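Local structure of formiminoglutamase (Trypanosoma cruzi, 4MYK) at residues Gly141-Asp146 with Val181-Gln186; Phe233-Asp238 with Met275-Ser280. The protein hydrolyses N-formimino-L-glutamate to L-glutamate and formamide, using a manganese centre of the arginase type. The protein carries 1 engineered substitution. All blocks are in the same frame, centred on the assembly; numbering follows the deposited sequence.

In the fold
Both contacts belong to the central parallel sheet of the arginase/deacetylase fold, their centres 10 Å apart, and they meet because strands 141-145 and 231-236 are neighbours. V145 makes the junction: its N lies 2.9 Å from S234 O and its O 2.8 Å from D236 N, both probable hydrogen bonds, while V145 CG1 packs 3.4 Å from F235 CE1. Residues at and just past the strand ends carry ligands of both manganese ions. D146 of contact 1 and D236 and D238 of contact 2 bind the same manganese, with H148 and a water completing its shell; D146 and D236 also bind the second manganese, together with N122.

Contact 1: residues Gly141-Asp146 with Val181-Gln186; sequences GVINVD and VEFACQ. With MN (manganese (II) ion), chain C.
V142 and V181 open the ladder between two neighbouring parallel strands, whose short axes run at 22° to each other. The backbone bonds come first. V142 O receives V181 N, N144 gives its N-H to V181 O (N to O 2.8 Å) and takes F183 N on its own O (2.7 Å), and D146 N reaches F183 O, carrying the ladder one residue past the end of strand 141-145.

The polar side chains meet on the face bearing N144 and E182. E182 folds back at its second torsion (chi2 -84°), which brings OE1 to N144 ND2 at 2.9 Å. The bond is bent: OE1 uses its syn lone pair but lies 28° out of the amide plane of N144. A water lies 2.9 Å from both E182 OE1 and D146 O, where it can link them. N144 ND2 also makes a weak bond to D146 OD2.

Apolar contact fills the other face. I143 runs extended alongside F183, its CD1 3.7 Å from F183 CB and slanted against the ring, and V145 CG2 lies beside the same CB at 4.2 Å. Helix 216-227 packs over I143 and F183.

The metal comes last: D146 OD1 binds manganese at 2.2 Å, beside D236, D238 and H148. N144 is a second-shell residue held mainly by E182, and its weak reach to D146 OD2 suggests a modest influence on the metal-binding aspartate; the backbone bond at D146 N is probably the firmer restraint.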
ATOM      1  N   GLY A 141     -17.110  15.764  24.478  1.00 17.58           N
ATOM      2  CA  GLY A 141     -17.330  15.000  23.265  1.00 19.81           C
ATOM      3  C   GLY A 141     -16.211  13.987  23.049  1.00 16.02           C
ATOM      4  O   GLY A 141     -15.087  14.184  23.498  1.00 18.99           O
ATOM      5  N   VAL A 142     -16.521  12.891  22.370  1.00 17.76           N
ATOM      6  CA  VAL A 142     -15.540  11.828  22.143  1.00 18.76           C
ATOM      7  C   VAL A 142     -15.637  11.246  20.727  1.00 17.33           C
ATOM      8  O   VAL A 142     -16.726  10.907  20.255  1.00 16.82           O
ATOM      9  CB  VAL A 142     -15.680  10.677  23.192  1.00 15.89           C
ATOM     10  CG1 VAL A 142     -14.655   9.544  22.926  1.00 19.68           C
ATOM     11  CG2 VAL A 142     -15.544  11.213  24.608  1.00 11.72           C
ATOM     12  N   ILE A 143     -14.493  11.144  20.052  1.00 17.45           N
ATOM     13  CA  ILE A 143     -14.429  10.420  18.783  1.00 18.74           C
ATOM     14  C   ILE A 143     -13.444   9.244  18.836  1.00 19.01           C
ATOM     15  O   ILE A 143     -12.276   9.406  19.212  1.00 17.81           O
ATOM     16  CB  ILE A 143     -14.143  11.355  17.569  1.00 21.65           C
ATOM     17  CG1 ILE A 143     -13.989  10.536  16.281  1.00 16.58           C
ATOM     18  CG2 ILE A 143     -12.924  12.247  17.819  1.00 18.64           C
ATOM     19  CD1 ILE A 143     -13.880  11.395  15.027  1.00 18.07           C
ATOM     20  N   ASN A 144     -13.940   8.057  18.487  1.00 19.61           N
ATOM     21  CA  ASN A 144     -13.113   6.860  18.380  1.00 17.25           C
ATOM     22  C   ASN A 144     -12.829   6.551  16.905  1.00 16.25           C
ATOM     23  O   ASN A 144     -13.703   6.053  16.182  1.00 16.81           O
ATOM     24  CB  ASN A 144     -13.793   5.664  19.092  1.00 20.50           C
ATOM     25  CG  ASN A 144     -12.959   4.375  19.053  1.00 17.03           C
ATOM     26  OD1 ASN A 144     -11.731   4.405  19.005  1.00 19.40           O
ATOM     27  ND2 ASN A 144     -13.637   3.241  19.080  1.00 19.04           N
ATOM     28  N   VAL A 145     -11.612   6.887  16.471  1.00 14.33           N
ATOM     29  CA  VAL A 145     -11.084   6.476  15.172  1.00 16.72           C
ATOM     30  C   VAL A 145     -10.552   5.052  15.307  1.00 16.88           C
ATOM     31  O   VAL A 145      -9.538   4.815  15.985  1.00 14.77           O
ATOM     32  CB  VAL A 145      -9.934   7.397  14.686  1.00 15.62           C
ATOM     33  CG1 VAL A 145      -9.449   6.967  13.280  1.00 13.00           C
ATOM     34  CG2 VAL A 145     -10.379   8.859  14.694  1.00 12.21           C
ATOM     35  N   ASP A 146     -11.237   4.111  14.664  1.00 14.79           N
ATOM     36  CA  ASP A 146     -11.016   2.713  14.955  1.00 14.72           C
ATOM     37  C   ASP A 146     -11.748   1.883  13.923  1.00 15.59           C
ATOM     38  O   ASP A 146     -12.912   2.149  13.632  1.00 15.12           O
ATOM     39  CB  ASP A 146     -11.558   2.418  16.349  1.00 15.74           C
ATOM     40  CG  ASP A 146     -11.059   1.123  16.903  1.00 18.71           C
ATOM     41  OD1 ASP A 146     -10.457   0.336  16.143  1.00 16.12           O
ATOM     42  OD2 ASP A 146     -11.271   0.900  18.107  1.00 18.13           O
ATOM     43  N   VAL A 181     -18.773   9.608  18.478  1.00 18.62           N
ATOM     44  CA  VAL A 181     -18.661   9.142  17.105  1.00 19.08           C
ATOM     45  C   VAL A 181     -17.657   7.991  16.978  1.00 17.93           C
ATOM     46  O   VAL A 181     -16.538   8.061  17.486  1.00 16.65           O
ATOM     47  CB  VAL A 181     -18.277  10.284  16.143  1.00 19.23           C
ATOM     48  CG1 VAL A 181     -18.102   9.750  14.732  1.00 16.06           C
ATOM     49  CG2 VAL A 181     -19.327  11.379  16.183  1.00 17.64           C
ATOM     50  N   GLU A 182     -18.097   6.922  16.322  1.00 18.18           N
ATOM     51  CA  GLU A 182     -17.220   5.846  15.887  1.00 19.54           C
ATOM     52  C   GLU A 182     -16.813   6.204  14.472  1.00 17.26           C
ATOM     53  O   GLU A 182     -17.661   6.309  13.591  1.00 17.23           O
ATOM     54  CB  GLU A 182     -17.963   4.511  15.884  1.00 20.99           C
ATOM     55  CG  GLU A 182     -18.478   4.066  17.248  1.00 20.93           C
ATOM     56  CD  GLU A 182     -17.429   3.346  18.084  1.00 22.78           C
ATOM     57  OE1 GLU A 182     -16.221   3.530  17.846  1.00 18.39           O
ATOM     58  OE2 GLU A 182     -17.819   2.586  18.995  1.00 30.03           O
ATOM     59  N   PHE A 183     -15.520   6.409  14.263  1.00 16.38           N
ATOM     60  CA  PHE A 183     -15.034   6.942  13.002  1.00 15.92           C
ATOM     61  C   PHE A 183     -14.177   5.946  12.235  1.00 15.02           C
ATOM     62  O   PHE A 183     -13.193   5.433  12.761  1.00 16.60           O
ATOM     63  CB  PHE A 183     -14.233   8.211  13.257  1.00 15.20           C
ATOM     64  CG  PHE A 183     -14.012   9.031  12.034  1.00 15.23           C
ATOM     65  CD1 PHE A 183     -12.910   8.802  11.217  1.00 16.50           C
ATOM     66  CD2 PHE A 183     -14.912  10.023  11.683  1.00 16.08           C
ATOM     67  CE1 PHE A 183     -12.708   9.550  10.078  1.00 13.97           C
ATOM     68  CE2 PHE A 183     -14.714  10.780  10.543  1.00 19.32           C
ATOM     69  CZ  PHE A 183     -13.611  10.548   9.740  1.00 19.16           C
ATOM     70  N   ALA A 184     -14.567   5.680  10.990  1.00 15.85           N
ATOM     71  CA  ALA A 184     -13.844   4.759  10.111  1.00 15.46           C
ATOM     72  C   ALA A 184     -13.928   3.320  10.592  1.00 16.12           C
ATOM     73  O   ALA A 184     -13.009   2.533  10.384  1.00 17.47           O
ATOM     74  CB  ALA A 184     -12.391   5.177   9.964  1.00 14.45           C
ATOM     75  N   CYS A 185     -15.028   2.985  11.248  1.00 14.49           N
ATOM     76  CA  CYS A 185     -15.285   1.608  11.625  1.00 16.87           C
ATOM     77  C   CYS A 185     -15.654   0.773  10.388  1.00 17.50           C
ATOM     78  O   CYS A 185     -16.137   1.305   9.384  1.00 16.72           O
ATOM     79  CB  CYS A 185     -16.374   1.541  12.702  1.00 18.66           C
ATOM     80  SG  CYS A 185     -17.827   2.542  12.338  1.00 19.83           S
ATOM     81  N   GLN A 186     -15.414  -0.533  10.474  1.00 15.04           N
ATOM     82  CA  GLN A 186     -15.564  -1.436   9.336  1.00 17.34           C
ATOM     83  C   GLN A 186     -16.674  -2.483   9.561  1.00 21.01           C
ATOM     84  O   GLN A 186     -16.602  -3.258  10.510  1.00 18.03           O
ATOM     85  CB  GLN A 186     -14.215  -2.092   9.017  1.00 13.34           C
ATOM     86  CG  GLN A 186     -13.202  -1.075   8.536  1.00 15.70           C
ATOM     87  CD  GLN A 186     -11.889  -1.689   8.103  1.00 19.96           C
ATOM     88  OE1 GLN A 186     -11.831  -2.846   7.705  1.00 20.16           O
ATOM     89  NE2 GLN A 186     -10.822  -0.911   8.180  1.00 15.80           N
TER
HETATM   90 MN    MN C 401      -8.999  -1.228  16.558  1.00 19.09          MN
HETATM   91  O   HOH W   1     -15.181   3.104  15.202  1.00 26.20           O
HETATM   92  O   HOH W   2      -9.578  -2.256  18.650  1.00 20.34           O

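Contact 2: residues Phe233-Asp238 with Met275-Ser280; sequences FSFDVD and MMMDMS. With MN (manganese (II) ion), chain C.
S234 and D278 meet in the tightest polar contact of this strand pair: S234 OG donates to D278 OD1 over 2.7 Å, arriving on the syn side and 19° out of the carboxylate plane. D278 CG is wedged between its own backbone N and carbonyl carbon (chi1 82°), which swings the carboxylate toward S234; its other oxygen, OD2, is taken by S125 and N128. The backbones are zipped from F233 N to V237 N, the last bond running to S280 O at 2.9 Å.

On the opposite face M277 stretches out next to F233, a Met-aromatic contact in which SD lies at the ring edge, 5.1 Å from the centroid of F233, while M277 CE ends 4.0 Å from F235 CB. Further along, V237 CG1 presses on M279 CG at 3.5 Å. Helix 258-270, the crossover of the beta-alpha-beta unit that joins strands 231-236 and 274-280, packs on F233, F235 and M277; helix 290-306 lies against V237 and M279.

Toward the start of strand 274-280 the backbone pairing continues, F233 N bonding to M276 O, but side-chain contact thins: M276 turns to strand 114-119, and M275 is partly exposed. Where strand 231-236 ends, D236 OD1 accepts D238 N at 2.8 Å in an Asx turn. This leaves D236 OD2 bound to manganese at 2.3 Å, with D238 chelating the same ion through both its oxygens.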
ATOM      1  N   PHE A 233      -9.817  13.277  21.167  1.00 17.26           N
ATOM      2  CA  PHE A 233      -9.467  12.723  19.858  1.00 15.63           C
ATOM      3  C   PHE A 233      -8.690  11.427  20.058  1.00 15.76           C
ATOM      4  O   PHE A 233      -7.492  11.446  20.326  1.00 14.08           O
ATOM      5  CB  PHE A 233      -8.664  13.742  19.038  1.00 17.14           C
ATOM      6  CG  PHE A 233      -8.434  13.335  17.598  1.00 23.12           C
ATOM      7  CD1 PHE A 233      -9.502  12.984  16.773  1.00 19.22           C
ATOM      8  CD2 PHE A 233      -7.149  13.328  17.058  1.00 18.49           C
ATOM      9  CE1 PHE A 233      -9.279  12.611  15.444  1.00 14.76           C
ATOM     10  CE2 PHE A 233      -6.936  12.965  15.738  1.00 14.61           C
ATOM     11  CZ  PHE A 233      -7.999  12.608  14.936  1.00 13.62           C
ATOM     12  N   SER A 234      -9.402  10.308  19.943  1.00 14.55           N
ATOM     13  CA  SER A 234      -8.855   8.980  20.231  1.00 15.74           C
ATOM     14  C   SER A 234      -8.562   8.238  18.930  1.00 14.93           C
ATOM     15  O   SER A 234      -9.481   7.886  18.182  1.00 16.37           O
ATOM     16  CB  SER A 234      -9.838   8.169  21.086  1.00 16.06           C
ATOM     17  OG  SER A 234      -9.255   6.966  21.562  1.00 17.51           O
ATOM     18  N   PHE A 235      -7.286   8.001  18.663  1.00 15.01           N
ATOM     19  CA  PHE A 235      -6.881   7.455  17.370  1.00 15.85           C
ATOM     20  C   PHE A 235      -6.279   6.062  17.454  1.00 16.36           C
ATOM     21  O   PHE A 235      -5.074   5.928  17.651  1.00 16.51           O
ATOM     22  CB  PHE A 235      -5.869   8.376  16.694  1.00 12.38           C
ATOM     23  CG  PHE A 235      -5.922   8.328  15.191  1.00 14.00           C
ATOM     24  CD1 PHE A 235      -5.965   7.118  14.526  1.00 12.07           C
ATOM     25  CD2 PHE A 235      -5.948   9.501  14.443  1.00 13.41           C
ATOM     26  CE1 PHE A 235      -6.014   7.074  13.149  1.00 13.82           C
ATOM     27  CE2 PHE A 235      -5.994   9.458  13.054  1.00 15.32           C
ATOM     28  CZ  PHE A 235      -6.030   8.249  12.414  1.00 13.17           C
ATOM     29  N   ASP A 236      -7.105   5.032  17.284  1.00 16.97           N
ATOM     30  CA  ASP A 236      -6.595   3.665  17.186  1.00 16.96           C
ATOM     31  C   ASP A 236      -5.913   3.527  15.836  1.00 13.05           C
ATOM     32  O   ASP A 236      -6.551   3.710  14.809  1.00 14.55           O
ATOM     33  CB  ASP A 236      -7.729   2.649  17.311  1.00 15.61           C
ATOM     34  CG  ASP A 236      -7.239   1.200  17.263  1.00 16.64           C
ATOM     35  OD1 ASP A 236      -6.160   0.918  16.703  1.00 15.56           O
ATOM     36  OD2 ASP A 236      -7.946   0.335  17.802  1.00 17.00           O
ATOM     37  N   VAL A 237      -4.619   3.222  15.832  1.00 13.02           N
ATOM     38  CA  VAL A 237      -3.879   3.203  14.573  1.00 14.25           C
ATOM     39  C   VAL A 237      -4.149   1.962  13.693  1.00 15.63           C
ATOM     40  O   VAL A 237      -3.728   1.915  12.528  1.00 14.73           O
ATOM     41  CB  VAL A 237      -2.361   3.466  14.775  1.00 14.74           C
ATOM     42  CG1 VAL A 237      -2.141   4.856  15.334  1.00 16.35           C
ATOM     43  CG2 VAL A 237      -1.739   2.420  15.681  1.00 14.59           C
ATOM     44  N   ASP A 238      -4.867   0.975  14.239  1.00 15.48           N
ATOM     45  CA  ASP A 238      -5.279  -0.176  13.436  1.00 13.73           C
ATOM     46  C   ASP A 238      -6.495   0.168  12.566  1.00 15.12           C
ATOM     47  O   ASP A 238      -7.097  -0.706  11.932  1.00 15.72           O
ATOM     48  CB  ASP A 238      -5.493  -1.433  14.293  1.00 14.37           C
ATOM     49  CG  ASP A 238      -6.796  -1.418  15.079  1.00 17.62           C
ATOM     50  OD1 ASP A 238      -7.719  -0.641  14.734  1.00 15.17           O
ATOM     51  OD2 ASP A 238      -6.902  -2.209  16.046  1.00 15.09           O
ATOM     52  N   MET A 275      -9.343  18.750  22.976  1.00 18.44           N
ATOM     53  CA  MET A 275      -8.653  19.068  24.223  1.00 19.59           C
ATOM     54  C   MET A 275      -7.650  18.010  24.688  1.00 17.97           C
ATOM     55  O   MET A 275      -6.833  18.257  25.582  1.00 16.31           O
ATOM     56  CB  MET A 275      -9.670  19.406  25.322  1.00 20.34           C
ATOM     57  CG  MET A 275     -10.625  20.540  24.936  1.00 21.00           C
ATOM     58  SD  MET A 275      -9.787  22.104  24.597  1.00 30.30           S
ATOM     59  CE  MET A 275      -9.186  22.490  26.239  1.00 26.60           C
ATOM     60  N   MET A 276      -7.711  16.836  24.083  1.00 16.31           N
ATOM     61  CA  MET A 276      -6.672  15.848  24.301  1.00 16.97           C
ATOM     62  C   MET A 276      -6.722  14.828  23.189  1.00 16.24           C
ATOM     63  O   MET A 276      -7.648  14.800  22.394  1.00 15.25           O
ATOM     64  CB  MET A 276      -6.791  15.160  25.667  1.00 15.14           C
ATOM     65  CG  MET A 276      -7.755  13.983  25.713  1.00 18.01           C
ATOM     66  SD  MET A 276      -7.566  12.912  27.179  1.00 19.51           S
ATOM     67  CE  MET A 276      -6.138  11.935  26.701  1.00 17.32           C
ATOM     68  N   MET A 277      -5.704  13.987  23.152  1.00 17.22           N
ATOM     69  CA  MET A 277      -5.554  13.001  22.102  1.00 16.49           C
ATOM     70  C   MET A 277      -4.872  11.776  22.677  1.00 15.97           C
ATOM     71  O   MET A 277      -3.984  11.898  23.515  1.00 15.29           O
ATOM     72  CB  MET A 277      -4.699  13.563  20.961  1.00 15.57           C
ATOM     73  CG  MET A 277      -4.175  12.494  20.033  1.00 16.79           C
ATOM     74  SD  MET A 277      -3.594  13.091  18.454  1.00 18.16           S
ATOM     75  CE  MET A 277      -3.549  11.540  17.551  1.00 18.31           C
ATOM     76  N   ASP A 278      -5.310  10.595  22.256  1.00 16.97           N
ATOM     77  CA  ASP A 278      -4.533   9.395  22.523  1.00 15.30           C
ATOM     78  C   ASP A 278      -4.369   8.588  21.242  1.00 15.28           C
ATOM     79  O   ASP A 278      -5.086   8.814  20.267  1.00 16.36           O
ATOM     80  CB  ASP A 278      -5.051   8.581  23.731  1.00 12.62           C
ATOM     81  CG  ASP A 278      -6.239   7.668  23.403  1.00 16.67           C
ATOM     82  OD1 ASP A 278      -6.735   7.663  22.262  1.00 15.78           O
ATOM     83  OD2 ASP A 278      -6.686   6.939  24.316  1.00 18.59           O
ATOM     84  N   MET A 279      -3.392   7.691  21.242  1.00 13.03           N
ATOM     85  CA  MET A 279      -3.028   6.938  20.052  1.00 12.95           C
ATOM     86  C   MET A 279      -2.782   5.529  20.517  1.00 16.26           C
ATOM     87  O   MET A 279      -1.903   5.303  21.341  1.00 16.53           O
ATOM     88  CB  MET A 279      -1.756   7.512  19.430  1.00 14.80           C
ATOM     89  CG  MET A 279      -1.357   6.901  18.102  1.00 14.83           C
ATOM     90  SD  MET A 279       0.124   7.685  17.398  1.00 21.45           S
ATOM     91  CE  MET A 279      -0.469   9.373  17.193  1.00 16.96           C
ATOM     92  N   SER A 280      -3.564   4.590  19.996  1.00 14.88           N
ATOM     93  CA  SER A 280      -3.592   3.228  20.526  1.00 16.26           C
ATOM     94  C   SER A 280      -3.156   2.182  19.525  1.00 14.59           C
ATOM     95  O   SER A 280      -3.286   2.385  18.327  1.00 14.95           O
ATOM     96  CB  SER A 280      -5.008   2.873  20.996  1.00 15.96           C
ATOM     97  OG  SER A 280      -5.305   3.478  22.233  1.00 18.67           O
TER
HETATM   98 MN    MN C 401      -8.999  -1.228  16.558  1.00 19.09          MN
HETATM   99  O   HOH W   2      -9.578  -2.256  18.650  1.00 20.34           O